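Local coordinates for Mlr3007 protein (Mesorhizobium loti, PDB 3QQM) that probably transfers the amino group of leucine, isoleucine and valine to 2-oxoglutarate, as a pyridoxal-phosphate-dependent class-IV aminotransferase, at residues 148-158 against 173-184. Numbering follows the deposited sequence.
Sequences EICEGTITNVF and CGLLPGVLRAEL
Glu-151 and Asn-156 reach across to the loop ahead of helix 179-186 and grip both polar backbone groups of Leu-176. CG of Glu-151 stands between its backbone N and carbonyl carbon (chi1 60°), and the extended chain beyond carries the carboxylate across. Leu-176 N points almost straight at Glu-151 OE1 (2.9 Å, 177°) from above the carboxylate plane, and Leu-175 CB lies against the same face, 3.4 Å from Glu-151 CD. Asn-156 ND2 donates to Leu-176 O at 3.1 Å, nearly in line with the C=O bond. Asn-156 OD1 accepts from a water 2.7 Å away, which accepts from Arg-181 N. Gly-178, the N-cap residue, brings its CA to 3.2 Å from Asn-156 OD1, where a side chain would clash. Beyond it, Leu-184 CD1 sits over a face of the Phe-158 ring in a CH-pi contact (3.8 Å to the centroid), and Arg-181 CA meets the ring edge. At the opposite end, Cys-150 CB packs on Leu-175 CD2. In the second shell, Tyr-125 holds Glu-151 OE2 and Glu-192 pairs with the Arg-181 guanidinium. Shortening Glu-151 to an alanine would take away the carboxylate, and the Leu-176 N-H and the Tyr-125 hydroxyl would probably lose this partner, with a gap opened beside Leu-175 CB. Since Val-179 N binds the cofactor phosphate, these bonds and the bridging water probably help set the phosphate-binding helix start against the sheet.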
loop_
_atom_site.group_PDB
_atom_site.type_symbol
_atom_site.label_atom_id
_atom_site.label_comp_id
_atom_site.label_asym_id
_atom_site.label_seq_id
_atom_site.Cartn_x
_atom_site.Cartn_y
_atom_site.Cartn_z
ATOM N N GLU A 148 15.956 -9.720 1.421
ATOM C CA GLU A 148 15.686 -8.697 0.443
ATOM C C GLU A 148 14.518 -7.877 0.948
ATOM O O GLU A 148 13.504 -8.420 1.368
ATOM C CB GLU A 148 15.362 -9.359 -0.910
ATOM C CG GLU A 148 16.545 -10.218 -1.427
ATOM C CD GLU A 148 16.189 -11.236 -2.501
ATOM O OE1 GLU A 148 14.980 -11.501 -2.763
ATOM O OE2 GLU A 148 17.156 -11.804 -3.053
ATOM N N ILE A 149 14.686 -6.566 0.952
ATOM C CA ILE A 149 13.644 -5.683 1.375
ATOM C C ILE A 149 12.509 -5.822 0.401
ATOM O O ILE A 149 12.732 -5.863 -0.826
ATOM C CB ILE A 149 14.093 -4.210 1.370
ATOM C CG1 ILE A 149 15.095 -3.970 2.488
ATOM C CG2 ILE A 149 12.885 -3.267 1.544
ATOM C CD1 ILE A 149 14.493 -4.122 3.912
ATOM N N CYS A 150 11.297 -5.893 0.936
ATOM C CA CYS A 150 10.124 -6.005 0.107
ATOM C C CYS A 150 9.263 -4.718 0.079
ATOM O O CYS A 150 9.012 -4.117 -0.995
ATOM C CB CYS A 150 9.261 -7.159 0.605
ATOM S SG CYS A 150 10.005 -8.835 0.547
ATOM N N GLU A 151 8.836 -4.287 1.259
ATOM C CA GLU A 151 7.913 -3.162 1.382
ATOM C C GLU A 151 7.717 -2.753 2.827
ATOM O O GLU A 151 8.297 -3.337 3.746
ATOM C CB GLU A 151 6.540 -3.621 0.835
ATOM C CG GLU A 151 5.965 -4.839 1.622
ATOM C CD GLU A 151 4.661 -5.458 1.034
ATOM O OE1 GLU A 151 3.977 -4.812 0.196
ATOM O OE2 GLU A 151 4.319 -6.608 1.441
ATOM N N GLY A 152 6.921 -1.714 3.017
ATOM C CA GLY A 152 6.547 -1.257 4.337
ATOM C C GLY A 152 5.209 -1.911 4.675
ATOM O O GLY A 152 4.582 -2.553 3.808
ATOM N N THR A 153 4.775 -1.781 5.918
ATOM C CA THR A 153 3.497 -2.316 6.317
ATOM C C THR A 153 2.332 -1.685 5.503
ATOM O O THR A 153 1.303 -2.338 5.288
ATOM C CB THR A 153 3.220 -2.060 7.806
ATOM O OG1 THR A 153 3.008 -0.653 8.036
ATOM C CG2 THR A 153 4.387 -2.588 8.677
ATOM N N ILE A 154 2.468 -0.427 5.073
ATOM C CA ILE A 154 1.396 0.217 4.292
ATOM C C ILE A 154 1.917 1.006 3.098
ATOM O O ILE A 154 1.190 1.833 2.514
ATOM C CB ILE A 154 0.514 1.164 5.165
ATOM C CG1 ILE A 154 1.374 2.286 5.754
ATOM C CG2 ILE A 154 -0.199 0.379 6.244
ATOM C CD1 ILE A 154 0.604 3.335 6.577
ATOM N N THR A 155 3.156 0.736 2.721
ATOM C CA THR A 155 3.792 1.444 1.631
ATOM C C THR A 155 4.751 0.559 0.866
ATOM O O THR A 155 5.125 -0.502 1.334
ATOM C CB THR A 155 4.652 2.600 2.176
ATOM O OG1 THR A 155 5.552 2.085 3.159
ATOM C CG2 THR A 155 3.814 3.706 2.837
ATOM N N ASN A 156 5.093 1.002 -0.347
ATOM C CA ASN A 156 6.113 0.381 -1.154
ATOM C C ASN A 156 7.354 1.269 -0.966
ATOM O O ASN A 156 7.222 2.443 -0.639
ATOM C CB ASN A 156 5.698 0.285 -2.612
ATOM C CG ASN A 156 4.651 -0.804 -2.856
ATOM O OD1 ASN A 156 3.533 -0.524 -3.289
ATOM N ND2 ASN A 156 5.009 -2.057 -2.543
ATOM N N VAL A 157 8.540 0.698 -1.178
ATOM C CA VAL A 157 9.821 1.382 -0.979
ATOM C C VAL A 157 10.427 1.828 -2.293
ATOM O O VAL A 157 10.342 1.131 -3.286
ATOM C CB VAL A 157 10.818 0.434 -0.269
ATOM C CG1 VAL A 157 12.182 1.122 -0.051
ATOM C CG2 VAL A 157 10.232 -0.050 1.048
ATOM N N PHE A 158 11.060 2.994 -2.281
ATOM C CA PHE A 158 11.669 3.566 -3.474
ATOM C C PHE A 158 12.985 4.176 -3.057
ATOM O O PHE A 158 13.021 5.099 -2.210
ATOM C CB PHE A 158 10.757 4.625 -4.075
ATOM C CG PHE A 158 9.387 4.110 -4.415
ATOM C CD1 PHE A 158 8.379 4.132 -3.476
ATOM C CD2 PHE A 158 9.114 3.616 -5.669
ATOM C CE1 PHE A 158 7.137 3.665 -3.770
ATOM C CE2 PHE A 158 7.890 3.125 -5.971
ATOM C CZ PHE A 158 6.878 3.155 -5.019
ATOM N N CYS A 173 9.845 -10.719 -5.007
ATOM C CA CYS A 173 10.418 -10.711 -3.653
ATOM C C CYS A 173 9.359 -11.010 -2.559
ATOM O O CYS A 173 9.696 -11.450 -1.449
ATOM C CB CYS A 173 11.110 -9.365 -3.342
ATOM S SG CYS A 173 12.709 -9.031 -4.200
ATOM N N GLY A 174 8.093 -10.728 -2.869
ATOM C CA GLY A 174 6.983 -10.954 -1.946
ATOM C C GLY A 174 6.517 -9.628 -1.386
ATOM O O GLY A 174 7.010 -9.163 -0.347
ATOM N N LEU A 175 5.591 -9.003 -2.100
ATOM C CA LEU A 175 5.010 -7.702 -1.710
ATOM C C LEU A 175 3.743 -7.391 -2.531
ATOM O O LEU A 175 3.421 -8.078 -3.512
ATOM C CB LEU A 175 5.996 -6.552 -1.926
ATOM C CG LEU A 175 6.634 -6.547 -3.334
ATOM C CD1 LEU A 175 6.633 -5.170 -4.001
ATOM C CD2 LEU A 175 8.034 -7.182 -3.290
ATOM N N LEU A 176 3.048 -6.339 -2.118
ATOM C CA LEU A 176 1.864 -5.884 -2.792
ATOM C C LEU A 176 2.230 -5.006 -3.997
ATOM O O LEU A 176 3.023 -4.081 -3.872
ATOM C CB LEU A 176 1.025 -5.061 -1.849
ATOM C CG LEU A 176 -0.296 -4.591 -2.424
ATOM C CD1 LEU A 176 -1.231 -5.754 -2.488
ATOM C CD2 LEU A 176 -0.910 -3.446 -1.586
ATOM N N PRO A 177 1.681 -5.322 -5.184
ATOM C CA PRO A 177 1.955 -4.438 -6.282
ATOM C C PRO A 177 1.110 -3.208 -6.058
ATOM O O PRO A 177 -0.053 -3.175 -6.454
ATOM C CB PRO A 177 1.483 -5.228 -7.518
ATOM C CG PRO A 177 0.457 -6.153 -7.008
ATOM C CD PRO A 177 0.953 -6.528 -5.616
ATOM N N GLY A 178 1.672 -2.230 -5.362
ATOM C CA GLY A 178 0.970 -1.001 -5.072
ATOM C C GLY A 178 0.605 -0.206 -6.306
ATOM O O GLY A 178 1.248 -0.302 -7.355
ATOM N N VAL A 179 -0.458 0.572 -6.155
ATOM C CA VAL A 179 -0.990 1.428 -7.189
ATOM C C VAL A 179 -0.069 2.643 -7.461
ATOM O O VAL A 179 0.120 3.014 -8.596
ATOM C CB VAL A 179 -2.424 1.839 -6.819
ATOM C CG1 VAL A 179 -2.875 3.122 -7.556
ATOM C CG2 VAL A 179 -3.381 0.638 -7.060
ATOM N N LEU A 180 0.463 3.279 -6.433
ATOM C CA LEU A 180 1.408 4.359 -6.682
ATOM C C LEU A 180 2.600 3.695 -7.380
ATOM O O LEU A 180 3.059 4.156 -8.410
ATOM C CB LEU A 180 1.857 5.031 -5.389
ATOM C CG LEU A 180 2.994 6.049 -5.554
ATOM C CD1 LEU A 180 2.539 7.273 -6.389
ATOM C CD2 LEU A 180 3.580 6.519 -4.228
ATOM N N ARG A 181 3.044 2.573 -6.829
ATOM C CA ARG A 181 4.175 1.813 -7.365
ATOM C C ARG A 181 3.977 1.553 -8.829
ATOM O O ARG A 181 4.864 1.800 -9.625
ATOM C CB ARG A 181 4.311 0.480 -6.642
ATOM C CG ARG A 181 5.414 -0.435 -7.155
ATOM C CD ARG A 181 5.343 -1.770 -6.411
ATOM N NE ARG A 181 6.377 -2.722 -6.819
ATOM C CZ ARG A 181 6.283 -3.544 -7.846
ATOM N NH1 ARG A 181 5.195 -3.548 -8.618
ATOM N NH2 ARG A 181 7.296 -4.369 -8.112
ATOM N N ALA A 182 2.801 1.056 -9.187
ATOM C CA ALA A 182 2.499 0.776 -10.571
ATOM C C ALA A 182 2.576 2.044 -11.427
ATOM O O ALA A 182 3.069 2.015 -12.551
ATOM C CB ALA A 182 1.110 0.165 -10.680
ATOM N N GLU A 183 2.054 3.155 -10.931
ATOM C CA GLU A 183 2.082 4.363 -11.737
ATOM C C GLU A 183 3.523 4.824 -11.988
ATOM O O GLU A 183 3.847 5.260 -13.087
ATOM C CB GLU A 183 1.283 5.488 -11.088
ATOM C CG GLU A 183 1.028 6.720 -12.014
ATOM C CD GLU A 183 0.176 7.792 -11.335
ATOM O OE1 GLU A 183 0.628 8.375 -10.326
ATOM O OE2 GLU A 183 -0.939 8.090 -11.844
ATOM N N LEU A 184 4.364 4.743 -10.963
ATOM C CA LEU A 184 5.740 5.170 -11.087
ATOM C C LEU A 184 6.512 4.250 -12.029
ATOM O O LEU A 184 7.414 4.704 -12.732
ATOM C CB LEU A 184 6.424 5.224 -9.719
ATOM C CG LEU A 184 5.899 6.210 -8.675
ATOM C CD1 LEU A 184 6.627 5.960 -7.366
ATOM C CD2 LEU A 184 6.050 7.673 -9.117
HETATM O O HOH W 1 2.360 1.820 -4.023
#